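Local atomic coordinates of diketoreductase (Acinetobacter baylyi, PDB entry 4E12), a protein that reduces dicarbonyl compounds with NADH and probably belongs to the (3S)-3-hydroxyacyl-CoA dehydrogenases of fatty acid beta-oxidation. Residues A[155-160]-A[182-187]; A[103-108]-A[130-135]; A[136-141]-A[164-169]. All coordinates share one frame; numbering follows the deposited sequence.

Contact 1 (A[155-160]-A[182-187]); sequences EVMGTT and IELKKE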
ATOM      1  N   GLU A 155      10.097  -6.924 -14.258  1.00 27.22           N
ATOM      2  CA  GLU A 155      11.136  -6.703 -13.269  1.00 30.81           C
ATOM      3  C   GLU A 155      12.397  -7.440 -13.640  1.00 34.22           C
ATOM      4  O   GLU A 155      12.405  -8.674 -13.702  1.00 35.42           O
ATOM      5  CB  GLU A 155      10.656  -7.155 -11.897  1.00 28.39           C
ATOM      6  CG  GLU A 155       9.526  -6.266 -11.381  1.00 34.50           C
ATOM      7  CD  GLU A 155       8.869  -6.784 -10.108  1.00 36.04           C
ATOM      8  OE1 GLU A 155       8.435  -7.952 -10.089  1.00 42.40           O
ATOM      9  OE2 GLU A 155       8.785  -6.018  -9.126  1.00 32.31           O
ATOM     10  N   VAL A 156      13.452  -6.671 -13.878  1.00 34.17           N
ATOM     11  CA  VAL A 156      14.729  -7.200 -14.336  1.00 31.69           C
ATOM     12  C   VAL A 156      15.689  -7.272 -13.165  1.00 29.66           C
ATOM     13  O   VAL A 156      15.938  -6.271 -12.491  1.00 34.66           O
ATOM     14  CB  VAL A 156      15.356  -6.300 -15.420  1.00 29.69           C
ATOM     15  CG1 VAL A 156      16.678  -6.905 -15.909  1.00 26.04           C
ATOM     16  CG2 VAL A 156      14.382  -6.126 -16.583  1.00 30.68           C
ATOM     17  N   MET A 157      16.235  -8.455 -12.919  1.00 36.05           N
ATOM     18  CA  MET A 157      17.058  -8.646 -11.739  1.00 30.67           C
ATOM     19  C   MET A 157      18.116  -9.711 -12.006  1.00 37.51           C
ATOM     20  O   MET A 157      17.785 -10.887 -12.181  1.00 36.95           O
ATOM     21  CB  MET A 157      16.150  -9.081 -10.583  1.00 31.18           C
ATOM     22  CG  MET A 157      16.790  -9.141  -9.215  1.00 29.48           C
ATOM     23  SD  MET A 157      15.599  -9.661  -7.962  1.00 33.15           S
ATOM     24  CE  MET A 157      15.594 -11.426  -8.256  1.00 28.85           C
ATOM     25  N   GLY A 158      19.380  -9.300 -12.029  1.00 36.50           N
ATOM     26  CA  GLY A 158      20.457 -10.253 -12.239  1.00 46.43           C
ATOM     27  C   GLY A 158      21.210 -10.622 -10.978  1.00 45.52           C
ATOM     28  O   GLY A 158      20.790 -10.284  -9.867  1.00 43.40           O
ATOM     29  N   THR A 159      22.327 -11.327 -11.145  1.00 47.70           N
ATOM     30  CA  THR A 159      23.212 -11.620 -10.020  1.00 43.42           C
ATOM     31  C   THR A 159      24.439 -10.731 -10.155  1.00 39.28           C
ATOM     32  O   THR A 159      24.552  -9.953 -11.108  1.00 48.70           O
ATOM     33  CB  THR A 159      23.717 -13.084 -10.039  1.00 43.53           C
ATOM     34  OG1 THR A 159      24.583 -13.263 -11.165  1.00 48.42           O
ATOM     35  CG2 THR A 159      22.555 -14.057 -10.154  1.00 45.50           C
ATOM     36  N   THR A 160      25.357 -10.847  -9.205  1.00 47.83           N
ATOM     37  CA  THR A 160      26.631 -10.145  -9.273  1.00 49.95           C
ATOM     38  C   THR A 160      27.420 -10.589 -10.512  1.00 48.54           C
ATOM     39  O   THR A 160      28.292  -9.866 -11.000  1.00 53.11           O
ATOM     40  CB  THR A 160      27.468 -10.433  -8.012  1.00 57.66           C
ATOM     41  OG1 THR A 160      27.636 -11.849  -7.866  1.00 55.75           O
ATOM     42  CG2 THR A 160      26.770  -9.890  -6.776  1.00 74.60           C
ATOM     43  N   ILE A 182      11.264  -2.600 -14.960  1.00 30.40           N
ATOM     44  CA  ILE A 182      11.475  -2.183 -13.589  1.00 29.82           C
ATOM     45  C   ILE A 182      12.856  -2.680 -13.270  1.00 28.50           C
ATOM     46  O   ILE A 182      13.072  -3.893 -13.157  1.00 27.23           O
ATOM     47  CB  ILE A 182      10.432  -2.831 -12.664  1.00 28.62           C
ATOM     48  CG1 ILE A 182       9.027  -2.377 -13.071  1.00 34.56           C
ATOM     49  CG2 ILE A 182      10.738  -2.536 -11.192  1.00 26.17           C
ATOM     50  CD1 ILE A 182       8.852  -0.896 -13.044  1.00 35.45           C
ATOM     51  N   GLU A 183      13.812  -1.757 -13.167  1.00 30.90           N
ATOM     52  CA  GLU A 183      15.213  -2.155 -13.071  1.00 31.36           C
ATOM     53  C   GLU A 183      15.706  -2.292 -11.629  1.00 37.16           C
ATOM     54  O   GLU A 183      15.842  -1.297 -10.910  1.00 37.21           O
ATOM     55  CB  GLU A 183      16.095  -1.197 -13.891  1.00 34.15           C
ATOM     56  CG  GLU A 183      15.752  -1.179 -15.384  1.00 37.19           C
ATOM     57  CD  GLU A 183      16.593  -0.200 -16.208  1.00 44.54           C
ATOM     58  OE1 GLU A 183      17.834  -0.202 -16.082  1.00 44.95           O
ATOM     59  OE2 GLU A 183      16.009   0.579 -16.985  1.00 53.37           O
ATOM     60  N   LEU A 184      15.947  -3.532 -11.197  1.00 30.19           N
ATOM     61  CA  LEU A 184      16.548  -3.752  -9.896  1.00 37.45           C
ATOM     62  C   LEU A 184      18.055  -3.810 -10.030  1.00 36.42           C
ATOM     63  O   LEU A 184      18.571  -4.265 -11.056  1.00 30.13           O
ATOM     64  CB  LEU A 184      16.029  -5.012  -9.212  1.00 33.64           C
ATOM     65  CG  LEU A 184      14.572  -5.051  -8.758  1.00 34.57           C
ATOM     66  CD1 LEU A 184      13.618  -5.171  -9.938  1.00 34.40           C
ATOM     67  CD2 LEU A 184      14.422  -6.250  -7.841  1.00 31.60           C
ATOM     68  N   LYS A 185      18.746  -3.344  -8.990  1.00 35.92           N
ATOM     69  CA  LYS A 185      20.192  -3.156  -9.028  1.00 39.76           C
ATOM     70  C   LYS A 185      20.922  -4.272  -8.279  1.00 37.29           C
ATOM     71  O   LYS A 185      22.120  -4.486  -8.473  1.00 41.81           O
ATOM     72  CB  LYS A 185      20.554  -1.769  -8.465  1.00 39.11           C
ATOM     73  CG  LYS A 185      19.980  -0.628  -9.307  1.00 42.90           C
ATOM     74  CD  LYS A 185      20.108   0.738  -8.648  1.00 48.54           C
ATOM     75  CE  LYS A 185      19.489   1.815  -9.543  1.00 51.30           C
ATOM     76  NZ  LYS A 185      19.535   3.177  -8.936  1.00 87.93           N
ATOM     77  N   LYS A 186      20.184  -4.986  -7.438  1.00 38.42           N
ATOM     78  CA  LYS A 186      20.713  -6.100  -6.671  1.00 39.58           C
ATOM     79  C   LYS A 186      19.589  -7.109  -6.490  1.00 43.07           C
ATOM     80  O   LYS A 186      18.412  -6.756  -6.592  1.00 40.44           O
ATOM     81  CB  LYS A 186      21.135  -5.644  -5.269  1.00 44.49           C
ATOM     82  CG  LYS A 186      22.239  -4.619  -5.199  1.00 56.40           C
ATOM     83  CD  LYS A 186      22.621  -4.376  -3.741  1.00 60.56           C
ATOM     84  CE  LYS A 186      23.742  -3.355  -3.609  1.00 82.80           C
ATOM     85  NZ  LYS A 186      24.122  -3.118  -2.186  1.00 78.94           N
ATOM     86  N   GLU A 187      19.931  -8.355  -6.199  1.00 39.90           N
ATOM     87  CA  GLU A 187      18.888  -9.331  -5.913  1.00 38.39           C
ATOM     88  C   GLU A 187      18.057  -8.965  -4.700  1.00 37.00           C
ATOM     89  O   GLU A 187      18.549  -8.389  -3.724  1.00 38.44           O
ATOM     90  CB  GLU A 187      19.446 -10.722  -5.696  1.00 42.26           C
ATOM     91  CG  GLU A 187      19.911 -11.420  -6.926  1.00 49.74           C
ATOM     92  CD  GLU A 187      20.182 -12.864  -6.623  1.00 51.20           C
ATOM     93  OE1 GLU A 187      20.839 -13.131  -5.593  1.00 54.34           O
ATOM     94  OE2 GLU A 187      19.708 -13.729  -7.381  1.00 45.28           O
TER
HETATM   95  O   HOH W   1      20.699  -6.550 -11.007  1.00 40.45           O

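Contact 2 (A[103-108]-A[130-135]); sequences IYTKLG and VGYTGR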
ATOM      1  N   ILE A 103      16.544 -28.521 -16.168  1.00 44.18           N
ATOM      2  CA  ILE A 103      16.367 -27.641 -17.318  1.00 46.54           C
ATOM      3  C   ILE A 103      17.618 -26.814 -17.591  1.00 38.13           C
ATOM      4  O   ILE A 103      18.131 -26.825 -18.712  1.00 49.30           O
ATOM      5  CB  ILE A 103      15.146 -26.707 -17.150  1.00 49.90           C
ATOM      6  CG1 ILE A 103      13.858 -27.503 -17.311  1.00 65.24           C
ATOM      7  CG2 ILE A 103      15.196 -25.564 -18.146  1.00 53.23           C
ATOM      8  CD1 ILE A 103      13.707 -28.116 -18.690  1.00 78.47           C
ATOM      9  N   TYR A 104      18.116 -26.093 -16.587  1.00 42.21           N
ATOM     10  CA  TYR A 104      19.270 -25.227 -16.819  1.00 38.52           C
ATOM     11  C   TYR A 104      20.544 -25.973 -17.143  1.00 40.63           C
ATOM     12  O   TYR A 104      21.380 -25.473 -17.899  1.00 47.01           O
ATOM     13  CB  TYR A 104      19.507 -24.235 -15.679  1.00 38.64           C
ATOM     14  CG  TYR A 104      18.484 -23.127 -15.674  1.00 34.26           C
ATOM     15  CD1 TYR A 104      18.520 -22.121 -16.647  1.00 37.79           C
ATOM     16  CD2 TYR A 104      17.485 -23.082 -14.714  1.00 35.82           C
ATOM     17  CE1 TYR A 104      17.579 -21.099 -16.656  1.00 33.92           C
ATOM     18  CE2 TYR A 104      16.533 -22.060 -14.714  1.00 36.09           C
ATOM     19  CZ  TYR A 104      16.593 -21.074 -15.692  1.00 36.80           C
ATOM     20  OH  TYR A 104      15.665 -20.062 -15.703  1.00 39.32           O
ATOM     21  N   THR A 105      20.714 -27.163 -16.588  1.00 42.88           N
ATOM     22  CA  THR A 105      21.927 -27.915 -16.900  1.00 46.73           C
ATOM     23  C   THR A 105      21.945 -28.332 -18.360  1.00 46.51           C
ATOM     24  O   THR A 105      22.969 -28.214 -19.040  1.00 50.78           O
ATOM     25  CB  THR A 105      22.092 -29.113 -15.985  1.00 52.09           C
ATOM     26  OG1 THR A 105      22.221 -28.635 -14.643  1.00 45.17           O
ATOM     27  CG2 THR A 105      23.350 -29.891 -16.352  1.00 48.06           C
ATOM     28  N   LYS A 106      20.797 -28.789 -18.843  1.00 45.14           N
ATOM     29  CA  LYS A 106      20.643 -29.167 -20.234  1.00 44.97           C
ATOM     30  C   LYS A 106      20.728 -27.929 -21.105  1.00 48.08           C
ATOM     31  O   LYS A 106      21.483 -27.885 -22.080  1.00 53.78           O
ATOM     32  CB  LYS A 106      19.287 -29.831 -20.432  1.00 46.85           C
ATOM     33  CG  LYS A 106      19.089 -31.051 -19.578  1.00 56.20           C
ATOM     34  CD  LYS A 106      17.661 -31.523 -19.636  1.00 58.28           C
ATOM     35  CE  LYS A 106      17.432 -32.678 -18.687  1.00 61.24           C
ATOM     36  NZ  LYS A 106      16.011 -33.099 -18.703  1.00 59.80           N
ATOM     37  N   LEU A 107      19.948 -26.914 -20.734  1.00 46.38           N
ATOM     38  CA  LEU A 107      19.837 -25.695 -21.519  1.00 47.33           C
ATOM     39  C   LEU A 107      21.225 -25.106 -21.732  1.00 43.03           C
ATOM     40  O   LEU A 107      21.579 -24.699 -22.841  1.00 52.12           O
ATOM     41  CB  LEU A 107      18.925 -24.682 -20.796  1.00 42.62           C
ATOM     42  CG  LEU A 107      18.483 -23.425 -21.549  1.00 43.87           C
ATOM     43  CD1 LEU A 107      17.579 -23.796 -22.732  1.00 37.03           C
ATOM     44  CD2 LEU A 107      17.751 -22.494 -20.592  1.00 36.90           C
ATOM     45  N   GLY A 108      22.017 -25.060 -20.666  1.00 44.55           N
ATOM     46  CA  GLY A 108      23.357 -24.520 -20.783  1.00 49.69           C
ATOM     47  C   GLY A 108      24.197 -25.260 -21.807  1.00 61.52           C
ATOM     48  O   GLY A 108      25.077 -24.672 -22.443  1.00 58.07           O
ATOM     49  N   VAL A 130      21.928 -19.917 -10.740  1.00 42.44           N
ATOM     50  CA  VAL A 130      22.969 -19.494 -11.676  1.00 37.02           C
ATOM     51  C   VAL A 130      24.009 -20.576 -11.968  1.00 49.72           C
ATOM     52  O   VAL A 130      24.463 -20.720 -13.108  1.00 43.83           O
ATOM     53  CB  VAL A 130      23.661 -18.195 -11.225  1.00 37.95           C
ATOM     54  CG1 VAL A 130      24.230 -18.350  -9.826  1.00 39.37           C
ATOM     55  CG2 VAL A 130      24.743 -17.790 -12.219  1.00 44.89           C
ATOM     56  N   GLY A 131      24.364 -21.338 -10.939  1.00 52.40           N
ATOM     57  CA  GLY A 131      25.390 -22.354 -11.086  1.00 59.68           C
ATOM     58  C   GLY A 131      25.118 -23.392 -12.157  1.00 58.29           C
ATOM     59  O   GLY A 131      26.053 -23.916 -12.769  1.00 64.37           O
ATOM     60  N   TYR A 132      23.845 -23.687 -12.393  1.00 59.88           N
ATOM     61  CA  TYR A 132      23.458 -24.715 -13.349  1.00 49.92           C
ATOM     62  C   TYR A 132      23.556 -24.202 -14.780  1.00 53.67           C
ATOM     63  O   TYR A 132      23.730 -24.985 -15.717  1.00 58.07           O
ATOM     64  CB  TYR A 132      22.021 -25.148 -13.097  1.00 49.89           C
ATOM     65  CG  TYR A 132      21.745 -25.531 -11.671  1.00 55.22           C
ATOM     66  CD1 TYR A 132      22.635 -26.331 -10.963  1.00 49.05           C
ATOM     67  CD2 TYR A 132      20.589 -25.096 -11.025  1.00 54.63           C
ATOM     68  CE1 TYR A 132      22.384 -26.691  -9.640  1.00 62.94           C
ATOM     69  CE2 TYR A 132      20.327 -25.448  -9.703  1.00 66.99           C
ATOM     70  CZ  TYR A 132      21.227 -26.245  -9.017  1.00 62.46           C
ATOM     71  OH  TYR A 132      20.976 -26.597  -7.712  1.00 72.69           O
ATOM     72  N   THR A 133      23.429 -22.896 -14.966  1.00 51.94           N
ATOM     73  CA  THR A 133      23.379 -22.369 -16.320  1.00 49.32           C
ATOM     74  C   THR A 133      24.678 -22.617 -17.065  1.00 51.68           C
ATOM     75  O   THR A 133      24.660 -22.980 -18.242  1.00 45.53           O
ATOM     76  CB  THR A 133      23.086 -20.860 -16.371  1.00 48.28           C
ATOM     77  OG1 THR A 133      24.186 -20.129 -15.819  1.00 43.17           O
ATOM     78  CG2 THR A 133      21.815 -20.540 -15.605  1.00 40.24           C
ATOM     79  N   GLY A 134      25.800 -22.410 -16.386  1.00 52.13           N
ATOM     80  CA  GLY A 134      27.083 -22.502 -17.054  1.00 52.33           C
ATOM     81  C   GLY A 134      27.420 -21.223 -17.784  1.00 56.41           C
ATOM     82  O   GLY A 134      28.438 -21.131 -18.475  1.00 61.14           O
ATOM     83  N   ARG A 135      26.537 -20.237 -17.658  1.00 54.11           N
ATOM     84  CA  ARG A 135      26.779 -18.922 -18.225  1.00 45.21           C
ATOM     85  C   ARG A 135      26.244 -17.815 -17.317  1.00 51.78           C
ATOM     86  O   ARG A 135      25.283 -17.122 -17.658  1.00 46.80           O
ATOM     87  CB  ARG A 135      26.216 -18.819 -19.647  1.00 45.67           C
ATOM     88  CG  ARG A 135      24.714 -19.037 -19.788  1.00 37.49           C
ATOM     89  CD  ARG A 135      24.302 -19.013 -21.269  1.00 36.37           C
ATOM     90  NE  ARG A 135      24.758 -20.211 -21.977  1.00 42.69           N
ATOM     91  CZ  ARG A 135      24.567 -20.451 -23.272  1.00 37.22           C
ATOM     92  NH1 ARG A 135      23.925 -19.576 -24.026  1.00 38.93           N
ATOM     93  NH2 ARG A 135      25.018 -21.576 -23.817  1.00 46.09           N
TER

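Contact 3 (A[136-141]-A[164-169]); sequences GDKFLA and PEVYQQ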
ATOM      1  N   GLY A 136      26.874 -17.651 -16.159  1.00 47.11           N
ATOM      2  CA  GLY A 136      26.436 -16.641 -15.212  1.00 44.63           C
ATOM      3  C   GLY A 136      26.405 -15.217 -15.743  1.00 46.38           C
ATOM      4  O   GLY A 136      25.635 -14.387 -15.252  1.00 51.54           O
ATOM      5  N   ASP A 137      27.240 -14.910 -16.728  1.00 50.19           N
ATOM      6  CA  ASP A 137      27.265 -13.563 -17.292  1.00 49.22           C
ATOM      7  C   ASP A 137      26.043 -13.310 -18.171  1.00 52.46           C
ATOM      8  O   ASP A 137      25.757 -12.168 -18.548  1.00 48.15           O
ATOM      9  CB  ASP A 137      28.539 -13.332 -18.107  1.00 49.74           C
ATOM     10  CG  ASP A 137      28.701 -14.339 -19.229  1.00 58.07           C
ATOM     11  OD1 ASP A 137      28.703 -15.561 -18.946  1.00 54.53           O
ATOM     12  OD2 ASP A 137      28.804 -13.907 -20.395  1.00 55.09           O
ATOM     13  N   LYS A 138      25.317 -14.378 -18.487  1.00 51.59           N
ATOM     14  CA  LYS A 138      24.185 -14.284 -19.400  1.00 50.40           C
ATOM     15  C   LYS A 138      22.888 -14.767 -18.766  1.00 41.36           C
ATOM     16  O   LYS A 138      21.944 -15.100 -19.485  1.00 45.30           O
ATOM     17  CB  LYS A 138      24.464 -15.090 -20.677  1.00 52.03           C
ATOM     18  CG  LYS A 138      25.588 -14.542 -21.550  1.00 57.34           C
ATOM     19  CD  LYS A 138      25.783 -15.419 -22.770  1.00 60.01           C
ATOM     20  CE  LYS A 138      26.773 -14.815 -23.757  1.00 66.81           C
ATOM     21  NZ  LYS A 138      26.252 -13.562 -24.365  1.00 73.65           N
ATOM     22  N   PHE A 139      22.844 -14.817 -17.436  1.00 39.48           N
ATOM     23  CA  PHE A 139      21.667 -15.292 -16.724  1.00 37.81           C
ATOM     24  C   PHE A 139      21.129 -14.193 -15.816  1.00 38.78           C
ATOM     25  O   PHE A 139      21.886 -13.529 -15.105  1.00 39.83           O
ATOM     26  CB  PHE A 139      22.006 -16.524 -15.891  1.00 35.98           C
ATOM     27  CG  PHE A 139      20.850 -17.074 -15.129  1.00 36.10           C
ATOM     28  CD1 PHE A 139      20.895 -17.187 -13.744  1.00 34.41           C
ATOM     29  CD2 PHE A 139      19.699 -17.484 -15.801  1.00 37.64           C
ATOM     30  CE1 PHE A 139      19.819 -17.700 -13.029  1.00 38.08           C
ATOM     31  CE2 PHE A 139      18.615 -18.001 -15.102  1.00 31.01           C
ATOM     32  CZ  PHE A 139      18.672 -18.110 -13.704  1.00 34.89           C
ATOM     33  N   LEU A 140      19.821 -13.982 -15.862  1.00 38.81           N
ATOM     34  CA  LEU A 140      19.173 -13.053 -14.953  1.00 33.67           C
ATOM     35  C   LEU A 140      17.706 -13.400 -14.801  1.00 34.06           C
ATOM     36  O   LEU A 140      17.231 -14.399 -15.347  1.00 37.79           O
ATOM     37  CB  LEU A 140      19.359 -11.601 -15.418  1.00 32.71           C
ATOM     38  CG  LEU A 140      19.115 -11.274 -16.895  1.00 37.85           C
ATOM     39  CD1 LEU A 140      17.702 -11.642 -17.316  1.00 40.88           C
ATOM     40  CD2 LEU A 140      19.400  -9.805 -17.163  1.00 37.40           C
ATOM     41  N   ALA A 141      16.990 -12.589 -14.038  1.00 30.95           N
ATOM     42  CA  ALA A 141      15.558 -12.791 -13.911  1.00 32.16           C
ATOM     43  C   ALA A 141      14.845 -11.731 -14.716  1.00 33.01           C
ATOM     44  O   ALA A 141      15.268 -10.573 -14.727  1.00 32.50           O
ATOM     45  CB  ALA A 141      15.131 -12.727 -12.454  1.00 35.86           C
ATOM     46  N   PRO A 164      26.495  -6.578 -17.441  1.00 48.32           N
ATOM     47  CA  PRO A 164      25.704  -5.351 -17.567  1.00 49.25           C
ATOM     48  C   PRO A 164      25.140  -5.149 -18.960  1.00 48.42           C
ATOM     49  O   PRO A 164      24.028  -4.639 -19.115  1.00 46.80           O
ATOM     50  CB  PRO A 164      26.704  -4.247 -17.223  1.00 53.62           C
ATOM     51  CG  PRO A 164      27.697  -4.917 -16.355  1.00 55.61           C
ATOM     52  CD  PRO A 164      27.838  -6.302 -16.904  1.00 56.68           C
ATOM     53  N   GLU A 165      25.912  -5.538 -19.971  1.00 49.32           N
ATOM     54  CA  GLU A 165      25.493  -5.401 -21.361  1.00 50.43           C
ATOM     55  C   GLU A 165      24.299  -6.307 -21.669  1.00 44.94           C
ATOM     56  O   GLU A 165      23.396  -5.937 -22.430  1.00 42.35           O
ATOM     57  CB  GLU A 165      26.668  -5.718 -22.294  1.00 59.06           C
ATOM     58  CG  GLU A 165      26.291  -5.874 -23.767  1.00 66.16           C
ATOM     59  CD  GLU A 165      25.618  -4.648 -24.357  1.00185.86           C
ATOM     60  OE1 GLU A 165      25.397  -3.665 -23.619  1.00196.80           O
ATOM     61  OE2 GLU A 165      25.299  -4.677 -25.566  1.00 75.49           O
ATOM     62  N   VAL A 166      24.331  -7.502 -21.091  1.00 40.29           N
ATOM     63  CA  VAL A 166      23.239  -8.463 -21.182  1.00 38.42           C
ATOM     64  C   VAL A 166      22.022  -7.883 -20.478  1.00 41.30           C
ATOM     65  O   VAL A 166      20.921  -7.873 -21.031  1.00 33.77           O
ATOM     66  CB  VAL A 166      23.625  -9.802 -20.518  1.00 41.39           C
ATOM     67  CG1 VAL A 166      22.402 -10.691 -20.341  1.00 43.67           C
ATOM     68  CG2 VAL A 166      24.646 -10.513 -21.377  1.00 43.59           C
ATOM     69  N   TYR A 167      22.234  -7.386 -19.264  1.00 37.31           N
ATOM     70  CA  TYR A 167      21.167  -6.753 -18.493  1.00 36.14           C
ATOM     71  C   TYR A 167      20.489  -5.670 -19.329  1.00 36.28           C
ATOM     72  O   TYR A 167      19.268  -5.650 -19.438  1.00 40.54           O
ATOM     73  CB  TYR A 167      21.747  -6.148 -17.217  1.00 36.08           C
ATOM     74  CG  TYR A 167      20.743  -5.582 -16.240  1.00 32.99           C
ATOM     75  CD1 TYR A 167      20.452  -6.252 -15.050  1.00 33.48           C
ATOM     76  CD2 TYR A 167      20.087  -4.380 -16.495  1.00 32.49           C
ATOM     77  CE1 TYR A 167      19.527  -5.731 -14.132  1.00 33.97           C
ATOM     78  CE2 TYR A 167      19.151  -3.847 -15.573  1.00 33.70           C
ATOM     79  CZ  TYR A 167      18.884  -4.533 -14.403  1.00 36.89           C
ATOM     80  OH  TYR A 167      17.973  -4.028 -13.496  1.00 35.13           O
ATOM     81  N   GLN A 168      21.266  -4.780 -19.940  1.00 38.47           N
ATOM     82  CA  GLN A 168      20.672  -3.718 -20.732  1.00 39.23           C
ATOM     83  C   GLN A 168      19.948  -4.256 -21.968  1.00 37.21           C
ATOM     84  O   GLN A 168      18.924  -3.705 -22.379  1.00 40.55           O
ATOM     85  CB  GLN A 168      21.702  -2.657 -21.135  1.00 41.77           C
ATOM     86  CG  GLN A 168      21.090  -1.504 -21.911  1.00 48.70           C
ATOM     87  CD  GLN A 168      20.172  -0.623 -21.064  1.00 60.01           C
ATOM     88  OE1 GLN A 168      20.146  -0.721 -19.833  1.00 58.16           O
ATOM     89  NE2 GLN A 168      19.409   0.240 -21.727  1.00 68.73           N
ATOM     90  N   GLN A 169      20.463  -5.323 -22.570  1.00 38.20           N
ATOM     91  CA  GLN A 169      19.773  -5.908 -23.716  1.00 42.33           C
ATOM     92  C   GLN A 169      18.406  -6.453 -23.293  1.00 41.16           C
ATOM     93  O   GLN A 169      17.426  -6.286 -24.019  1.00 39.00           O
ATOM     94  CB  GLN A 169      20.608  -7.005 -24.388  1.00 42.45           C
ATOM     95  CG  GLN A 169      21.956  -6.520 -24.886  1.00 52.21           C
ATOM     96  CD  GLN A 169      22.744  -7.597 -25.607  1.00 54.89           C
ATOM     97  OE1 GLN A 169      22.228  -8.682 -25.884  1.00 62.77           O
ATOM     98  NE2 GLN A 169      24.008  -7.305 -25.904  1.00 91.08           N
TER

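Contact 1 (A[155-160]-A[182-187])
Val156 is gripped through both its backbone polar groups: its N donates to Ile182 O at 2.9 Å, and its O accepts from Leu184 N at 3.0 Å. Both bonds run nearly along the C=O axis, and the first is close to straight, with 170° at the hydrogen. They pair strand 153-158 with strand 180-183 in parallel, as the two strands of a beta-alpha-beta crossover whose helix is 164-176. Ile182 O also receives a CA-H...O contact from Glu155 CA. Beyond Leu184 the backbones part, and a water bridges them, accepting from Gly158 N and donating to Leu184 O.

On one face of the sheet Glu155 and Ile182 lie side by side, pointing the same way, with Glu155 CG 3.8 Å from Ile182 CB. The carboxylate lies farther on: OE1 bonds His143 ND1, and OE2 meets the backbone N of Val192 and Leu193. Glu155 is thus a second-shell partner of a histidine predicted to be important for catalysis, and probably positions its ring.

Leu184 turns toward the other strand and slants across Met157, its CD2 3.6 Å from Met157 SD. With CG anti to the backbone N (chi1 -172°) and the chain straight through chi2 (180°), the methionine lays CG and SD along the backbone of Lys186 and Glu187. The second subunit packs on Ile182 through its Thr221 and on Leu184 through its Ile212. Farther along, Glu187 has its carboxylate tied by OE1 to Ser127 OG, while its CG sits 3.3 Å from Gly158 O and its OE2 lies 4.0 Å from Thr159 CG2.

Contact 2 (A[103-108]-A[130-135])
Helix 97-110 and the short, weakly bonded helix 126-133 meet where Tyr104 and Tyr132 bring their CB atoms to 3.7 Å, after which the two rings lead away from the contact. Thr105 slants across Tyr132, its OG1 3.8 Å from Tyr132 CB; that hydroxyl is hydrogen-bonded to Arg101 O in its own helix. Alongside the Tyr104 ring, Thr133 points the same way and sets CG2 3.8 Å from Tyr104 CD1. Both helices belong to the NAD-binding, Rossmann-type domain, and the Tyr104 side chain runs toward the domain's sheet: OH bonds Glu91 OE1, and its ring meets Phe139 edge-to-face.

The backbones also come close at Gly108, where the glycine lets CA itself meet a carbonyl, in a CA-H...O contact of 3.2 Å with Thr133 O. Thr133 OG1, set between its own N and carbonyl carbon (chi1 67°), donates to Val130 O at 2.8 Å and accepts from Arg135 N, an ST turn where the chain leaves the helix through Gly134 with positive phi. Arg135 then bends at chi3 (72°), and its NH2 makes a weak bond of 3.4 Å to Gly108 O and another to Ala111 O, while NH1 bonds the carbonyls of Pro112 and Thr115.

Contact 3 (A[136-141]-A[164-169])
Val166 meets the chain leading into strand 139-144 with both its methyl groups, and no hydrogen bond crosses between the segments. Its CG2 comes to 3.5 Å from Asp137 O, and CB of the same valine stands 3.7 Å from that oxygen, so an apolar branch rests against a backbone carbonyl. CG1, anti to the backbone N (chi1 168°), reaches Lys138 CA at 4.1 Å. The aliphatic part of Lys138 crosses Val166 at about a right angle, its CG 4.1 Å from Val166 CG2.

Leu140 carries the other half of the contact. With CG placed between its backbone N and carbonyl carbon (chi1 46°), the side chain extends to the helix, where CD2 lies 3.8 Å from Tyr167 CA. The same methyl is 4.3 Å from Tyr167 CD1 and, more loosely, 4.5 Å from Val166 CG1. It therefore rests chiefly on Tyr167, with Val166 at its margin. The Tyr167 ring then continues past Leu140, and its OH ends on Leu184 O beside the sheet's last strand in this chain. Ala118 and Thr162 also pack on Leu140. Its neighbour Phe139 points away from the helix, to the opposite sheet face covered by helix 126-133. A helix laid by apolar side chains on one face of a central beta-sheet is the layered alpha/beta arrangement of the Rossmann-type fold.

How the contacts relate
All three contacts lie within the NAD-binding domain. Contact 2 closes before the others open, whereas the segments of contacts 1 and 3 alternate along the chain. Contacts 1 and 3 have centres about 9 Å apart and reach the same sheet, in which strands 139-144 and 153-158 are antiparallel neighbours joined by Met157 O and Ala141 N. The centre of contact 2 is about 14 Å from that of contact 3 and about 19 Å from that of contact 1. Thr133 and Val130 of contact 2 pack on Phe139 of contact 3. Contact 3 sets a helix on one face, contact 1 pairs the last two strands, and contact 2 joins helices over the other.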